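Local atomic coordinates of hypothetical protein (Pseudomonas aeruginosa, PDB entry 2H9F), a protein that probably isomerises methylaconitate, a step of the methylcitrate route by which bacteria break down propionate. Residues 32-35 and 39-42; 43-48 and 99-104; 73-78 and 114-119. All blocks are in the same frame, centred on the assembly; numbering follows the deposited sequence.

Contact 1: 32-35 and 39-42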
# COMPACT_ATOMS: atom_id res chain seq x y z
N GLU A 32 22.77 10.72 14.59
CA GLU A 32 23.09 12.02 15.09
C GLU A 32 22.81 13.07 14.04
O GLU A 32 22.30 14.13 14.35
CB GLU A 32 24.55 12.07 15.52
CG GLU A 32 24.91 13.36 16.26
CD GLU A 32 26.43 13.49 16.56
OE1 GLU A 32 27.18 12.49 16.48
OE2 GLU A 32 26.84 14.62 16.90
N SER A 33 23.15 12.79 12.79
CA SER A 33 22.91 13.76 11.72
C SER A 33 21.44 14.09 11.50
O SER A 33 21.11 15.14 10.99
CB SER A 33 23.54 13.29 10.42
OG SER A 33 22.93 12.13 9.96
N CYS A 34 20.55 13.17 11.89
CA CYS A 34 19.14 13.39 11.71
C CYS A 34 18.43 13.98 12.94
O CYS A 34 17.19 14.05 12.96
CB CYS A 34 18.51 12.05 11.33
SG CYS A 34 19.26 11.39 9.85
N ARG A 35 19.17 14.41 13.96
CA ARG A 35 18.53 14.92 15.18
C ARG A 35 18.30 16.41 15.12
O ARG A 35 17.84 17.02 16.09
CB ARG A 35 19.36 14.58 16.41
CG ARG A 35 19.42 13.13 16.74
CD ARG A 35 20.19 12.92 18.02
NE ARG A 35 20.63 11.55 18.03
CZ ARG A 35 21.84 11.13 18.37
NH1 ARG A 35 22.80 11.97 18.78
NH2 ARG A 35 22.08 9.83 18.28
N GLU A 39 18.82 18.12 5.45
CA GLU A 39 18.85 17.20 4.33
C GLU A 39 19.05 15.74 4.78
O GLU A 39 18.37 14.87 4.27
CB GLU A 39 19.92 17.69 3.32
CG GLU A 39 20.18 16.79 2.06
CD GLU A 39 19.06 16.79 0.96
OE1 GLU A 39 18.25 17.77 0.91
OE2 GLU A 39 19.03 15.79 0.16
N ALA A 40 19.89 15.46 5.78
CA ALA A 40 20.10 14.08 6.24
C ALA A 40 18.80 13.48 6.72
O ALA A 40 18.45 12.33 6.42
CB ALA A 40 21.14 14.03 7.32
N ARG A 41 18.05 14.25 7.49
CA ARG A 41 16.81 13.75 8.07
C ARG A 41 15.80 13.40 6.96
O ARG A 41 15.13 12.36 6.96
CB ARG A 41 16.23 14.81 9.03
CG ARG A 41 14.88 14.38 9.56
CD ARG A 41 14.24 15.42 10.44
NE ARG A 41 14.88 15.44 11.74
CZ ARG A 41 14.61 16.30 12.71
NH1 ARG A 41 13.65 17.22 12.57
NH2 ARG A 41 15.26 16.20 13.85
N ASP A 42 15.69 14.31 6.02
CA ASP A 42 14.76 14.21 4.88
C ASP A 42 15.12 12.96 4.09
O ASP A 42 14.25 12.11 3.85
CB ASP A 42 14.86 15.52 4.04
CG ASP A 42 14.05 16.68 4.65
OD1 ASP A 42 13.62 16.58 5.81
OD2 ASP A 42 13.88 17.71 3.94
O HOH W 1 19.19 16.44 9.25
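R41, on the first turn of helix 39-49, reaches back to the loop that joins strand 20-26 to this helix and grips the backbone carbonyl of C34 side-on with two nitrogens. NE and NH2 of R41 each lie 3.0 Å from C34 O, with N-H...O angles of 151° and 145°. The oxygen sits at the guanidinium edge, essentially in its plane, whereas both nitrogens are tilted out of the carbonyl plane and come from the same face of it. A bend at the third torsion of R41 (chi3 -75°), after an extended start, turns the head toward this oxygen. Beside the grip, C34 SG rests 3.6 Å from A40 O, and S33 OG lies 3.7 Å from A40 CB, which points at the loop. One water joins the two backbones: it donates to S33 O (2.9 Å) and accepts from R41 N (3.0 Å). Farther out, R41 also packs on L27 and W101, and C34 on F396. R35 turns away from the helix; its NE bonds to L30 O, and its guanidinium lies flat over E32 CA. The consecutive carbonyls of S33 and C34 both serve the first helical turn, tying the helix back to its own lead-in. The bonds to C34 O are probably charge-assisted, R41 meeting a peptide oxygen rather than a carboxylate, and the paired in-plane donors restrict rotation of its flat head.

Contact 2: 43-48 and 99-104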
# COMPACT_ATOMS: atom_id res chain seq x y z
N ARG A 43 16.41 12.80 3.77
CA ARG A 43 16.93 11.61 3.05
C ARG A 43 16.62 10.33 3.81
O ARG A 43 16.17 9.29 3.23
CB ARG A 43 18.47 11.72 2.88
CG ARG A 43 18.97 12.92 2.10
CD ARG A 43 20.46 12.80 1.66
NE ARG A 43 21.44 12.95 2.75
CZ ARG A 43 22.22 14.02 2.93
NH1 ARG A 43 22.13 15.05 2.10
NH2 ARG A 43 23.07 14.09 3.94
N LEU A 44 16.84 10.38 5.13
CA LEU A 44 16.60 9.20 5.94
C LEU A 44 15.15 8.74 5.78
O LEU A 44 14.88 7.58 5.49
CB LEU A 44 16.93 9.42 7.43
CG LEU A 44 16.50 8.22 8.32
CD1 LEU A 44 17.30 6.99 7.99
CD2 LEU A 44 16.62 8.56 9.83
N PHE A 45 14.22 9.68 5.94
CA PHE A 45 12.81 9.37 5.90
C PHE A 45 12.30 8.96 4.51
O PHE A 45 11.49 8.04 4.36
CB PHE A 45 12.03 10.53 6.49
CG PHE A 45 12.21 10.69 7.99
CD1 PHE A 45 12.84 9.72 8.75
CD2 PHE A 45 11.64 11.76 8.65
CE1 PHE A 45 12.99 9.86 10.09
CE2 PHE A 45 11.75 11.87 10.00
CZ PHE A 45 12.46 10.95 10.72
N MSE A 46 12.83 9.62 3.50
CA MSE A 46 12.62 9.18 2.10
C MSE A 46 13.00 7.71 2.01
O MSE A 46 12.19 6.80 1.59
CB MSE A 46 13.49 10.07 1.13
CG MSE A 46 12.92 11.38 0.83
SE MSE A 46 14.20 12.21 -0.32
CE MSE A 46 14.30 14.11 0.30
N ARG A 47 14.14 7.36 2.57
CA ARG A 47 14.64 6.00 2.38
C ARG A 47 13.84 4.99 3.22
O ARG A 47 13.54 3.85 2.77
CB ARG A 47 16.16 5.97 2.62
CG ARG A 47 16.88 4.71 2.09
CD ARG A 47 17.09 4.65 0.55
NE ARG A 47 16.95 3.24 0.24
CZ ARG A 47 17.85 2.40 -0.27
NH1 ARG A 47 19.06 2.77 -0.72
NH2 ARG A 47 17.47 1.13 -0.37
N VAL A 48 13.45 5.40 4.43
CA VAL A 48 12.62 4.49 5.28
C VAL A 48 11.34 4.16 4.58
O VAL A 48 10.84 2.99 4.61
CB VAL A 48 12.34 5.15 6.67
CG1 VAL A 48 11.19 4.52 7.41
CG2 VAL A 48 13.63 5.10 7.52
N VAL A 99 10.20 15.86 1.42
CA VAL A 99 9.48 15.61 2.66
C VAL A 99 8.91 16.94 3.05
O VAL A 99 9.64 17.94 3.12
CB VAL A 99 10.39 15.04 3.78
CG1 VAL A 99 9.56 14.75 5.02
CG2 VAL A 99 11.14 13.77 3.30
N ASP A 100 7.60 16.98 3.26
CA ASP A 100 6.92 18.25 3.52
C ASP A 100 6.67 18.32 5.00
O ASP A 100 6.01 17.43 5.55
CB ASP A 100 5.60 18.29 2.74
CG ASP A 100 4.86 19.58 2.89
OD1 ASP A 100 5.23 20.49 3.68
OD2 ASP A 100 3.86 19.67 2.17
N TRP A 101 7.17 19.37 5.63
CA TRP A 101 7.03 19.55 7.07
C TRP A 101 6.01 20.65 7.42
O TRP A 101 5.89 21.05 8.58
CB TRP A 101 8.38 19.91 7.69
CG TRP A 101 9.42 18.87 7.48
CD1 TRP A 101 10.38 18.87 6.52
CD2 TRP A 101 9.57 17.67 8.22
NE1 TRP A 101 11.15 17.74 6.63
CE2 TRP A 101 10.66 16.98 7.66
CE3 TRP A 101 8.91 17.12 9.30
CZ2 TRP A 101 11.11 15.77 8.16
CZ3 TRP A 101 9.32 15.90 9.78
CH2 TRP A 101 10.41 15.23 9.21
N SER A 102 5.27 21.13 6.44
CA SER A 102 4.46 22.34 6.65
C SER A 102 3.06 22.05 7.21
O SER A 102 2.37 22.98 7.62
CB SER A 102 4.32 23.08 5.34
OG SER A 102 3.45 22.36 4.50
N GLY A 103 2.62 20.80 7.20
CA GLY A 103 1.23 20.51 7.57
C GLY A 103 1.13 19.87 8.93
O GLY A 103 2.16 19.62 9.59
N ASN A 104 -0.11 19.59 9.35
CA ASN A 104 -0.38 18.55 10.36
C ASN A 104 -1.31 17.46 9.80
O ASN A 104 -2.15 17.66 8.90
CB ASN A 104 -0.98 19.09 11.71
CG ASN A 104 -1.14 17.94 12.81
OD1 ASN A 104 -0.26 17.06 12.94
ND2 ASN A 104 -2.28 17.95 13.55
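F45 and W101 touch rim to rim: CH2 of the indole comes 3.7 Å from both CE2 and CD2 of the phenylalanine ring. Each of the meeting atoms lies near the plane of the other ring, which makes this an edge contact on both sides; the side chains themselves cross at about a right angle. W101 is backed within its own segment by V99, whose CG1 stands 3.4 Å above the indole plane, offset toward the rim. F45, for its part, meets the ring of F25, with planes only about 20° apart, and packs on C72 and I74. These neighbours place helix 39-49 against strand 71-77, on the face that carries I74, while V99 and W101 extend the apolar surface from the short strand 99-100, which pairs with strand 85-92. Indole NE1 bonds to D42 OD1, about one turn before F45 on the helix. The other part of the contact rests on a single close pair, CG of selenomethionine M46 and V99 CG2, 3.9 Å apart. Toward solvent, the chain around W101 is polar: D100, just before it, accepts through OD1 from N of the exposed S102, just after it, at 2.8 Å, closing an Asx turn, and from S102 OG on the syn side at 2.7 Å.

Contact 3: 73-78 and 114-119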
# COMPACT_ATOMS: atom_id res chain seq x y z
N VAL A 73 7.10 10.32 11.66
CA VAL A 73 6.85 11.20 12.82
C VAL A 73 8.02 11.11 13.78
O VAL A 73 8.52 10.01 14.05
CB VAL A 73 5.56 10.78 13.53
CG1 VAL A 73 5.39 11.48 14.93
CG2 VAL A 73 4.35 11.05 12.64
N ILE A 74 8.49 12.28 14.24
CA ILE A 74 9.46 12.44 15.35
C ILE A 74 8.73 13.00 16.59
O ILE A 74 8.02 14.01 16.49
CB ILE A 74 10.63 13.39 15.00
CG1 ILE A 74 11.35 12.93 13.72
CG2 ILE A 74 11.63 13.45 16.20
CD1 ILE A 74 12.35 13.96 13.16
N LEU A 75 8.87 12.32 17.73
CA LEU A 75 8.46 12.83 19.05
C LEU A 75 9.71 13.01 19.91
O LEU A 75 10.69 12.26 19.78
CB LEU A 75 7.52 11.87 19.77
CG LEU A 75 6.04 12.20 19.76
CD1 LEU A 75 5.51 12.15 18.39
CD2 LEU A 75 5.30 11.22 20.64
N SER A 76 9.68 14.06 20.72
CA SER A 76 10.70 14.36 21.71
C SER A 76 10.01 15.00 22.91
O SER A 76 8.87 15.51 22.81
CB SER A 76 11.74 15.32 21.14
OG SER A 76 11.15 16.55 20.77
N LYS A 77 10.70 14.97 24.05
CA LYS A 77 10.28 15.71 25.22
C LYS A 77 10.20 17.17 24.86
O LYS A 77 11.11 17.73 24.25
CB LYS A 77 11.25 15.48 26.39
CG LYS A 77 11.15 14.04 26.97
CD LYS A 77 11.79 13.87 28.39
CE LYS A 77 10.89 14.44 29.52
NZ LYS A 77 9.76 13.54 29.92
N SER A 78 9.09 17.80 25.21
CA SER A 78 8.87 19.17 24.83
C SER A 78 9.72 20.15 25.61
O SER A 78 9.89 20.03 26.82
CB SER A 78 7.43 19.52 25.07
OG SER A 78 7.16 20.78 24.53
N ALA A 114 -0.36 8.26 21.79
CA ALA A 114 -0.07 6.88 22.21
C ALA A 114 1.46 6.63 22.25
O ALA A 114 2.00 6.12 23.24
CB ALA A 114 -0.75 5.92 21.29
N PHE A 115 2.15 7.04 21.20
CA PHE A 115 3.57 6.82 21.09
C PHE A 115 4.33 7.55 22.17
O PHE A 115 5.35 7.06 22.62
CB PHE A 115 4.08 7.31 19.73
CG PHE A 115 5.54 7.01 19.48
CD1 PHE A 115 5.99 5.70 19.44
CD2 PHE A 115 6.44 8.03 19.28
CE1 PHE A 115 7.33 5.43 19.20
CE2 PHE A 115 7.74 7.76 19.06
CZ PHE A 115 8.18 6.45 19.01
N ALA A 116 3.85 8.74 22.56
CA ALA A 116 4.47 9.50 23.63
C ALA A 116 4.64 8.63 24.86
O ALA A 116 5.65 8.70 25.54
CB ALA A 116 3.63 10.72 24.00
N LEU A 117 3.63 7.79 25.13
CA LEU A 117 3.66 6.85 26.25
C LEU A 117 4.49 5.59 25.98
O LEU A 117 5.29 5.19 26.84
CB LEU A 117 2.25 6.50 26.68
CG LEU A 117 1.45 7.66 27.32
CD1 LEU A 117 -0.05 7.37 27.31
CD2 LEU A 117 1.92 7.88 28.73
N HIS A 118 4.35 4.98 24.79
CA HIS A 118 5.19 3.83 24.47
C HIS A 118 6.67 4.25 24.50
O HIS A 118 7.50 3.48 24.92
CB HIS A 118 4.83 3.23 23.12
CG HIS A 118 3.39 2.83 22.99
ND1 HIS A 118 2.83 1.80 23.70
CD2 HIS A 118 2.41 3.33 22.20
CE1 HIS A 118 1.57 1.67 23.34
NE2 HIS A 118 1.30 2.58 22.42
N ALA A 119 6.95 5.47 24.12
CA ALA A 119 8.30 5.95 24.02
C ALA A 119 8.93 6.42 25.31
O ALA A 119 10.13 6.79 25.31
CB ALA A 119 8.39 7.06 23.00
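This is a buried contact of apolar side chains between a strand and a helix, made where L75 of strand 71-77 meets F115 and A116 near the C-terminal end of helix 106-118. No hydrogen bond passes between the segments, and the nearest CA atoms, those of L75 and A116, stand 6.9 Å apart. One methyl does most of the touching. L75 CD2 presses on the helix backbone itself, 3.5 Å from A116 N, and has A116 CB 3.8 Å away as a further neighbour. The same methyl lies 3.7 Å from F115 CD2, at the edge of the ring and near its plane, and L75 CB follows 4.0 Å from that ring atom. L75 therefore sits in the angle between the phenylalanine edge and the helix backbone; its chi1 of -102° is off the usual staggered values. F115 is extended at its first torsion, with CG anti to the backbone N (chi1 -175°), which carries the ring out to the leucine. One face of that ring is covered by A119 CB, 4.0 Å above its centre, and the ring of F24 meets it with planes at about 55°. Around this core, A116 also packs on V85 and V135, and L75 on Y87. K77 NZ bonds to L121 O, a polar tie between the end of the strand and the chain beyond the helix. A helix with strands 20-26, 71-77, 85-92 and 131-139 packed about it is consistent with the diaminopimelate epimerase-like fold of the PrpF family, whose domains each wrap a beta-sheet around a central helix.

Contact 3 is core, with all its touching residues buried, whereas contacts 1 and 2 are partly buried and share helix 39-49. Strand 71-77 lies between helix 39-49 and helix 106-118: L75 faces the latter in contact 3, while I74 turns the other way and packs against R41 of contact 1 and F45 of contact 2. Chemistry follows place. Contact 1, nearest the periphery with its centre about 29 Å from that of the chain, relies on a charged side chain and a water; contacts 2 and 3 have no hydrogen bond across their segments and rest on apolar side chains. Contacts 1 and 2 also pack directly, C34 SG lying 3.9 Å from L44 CD2.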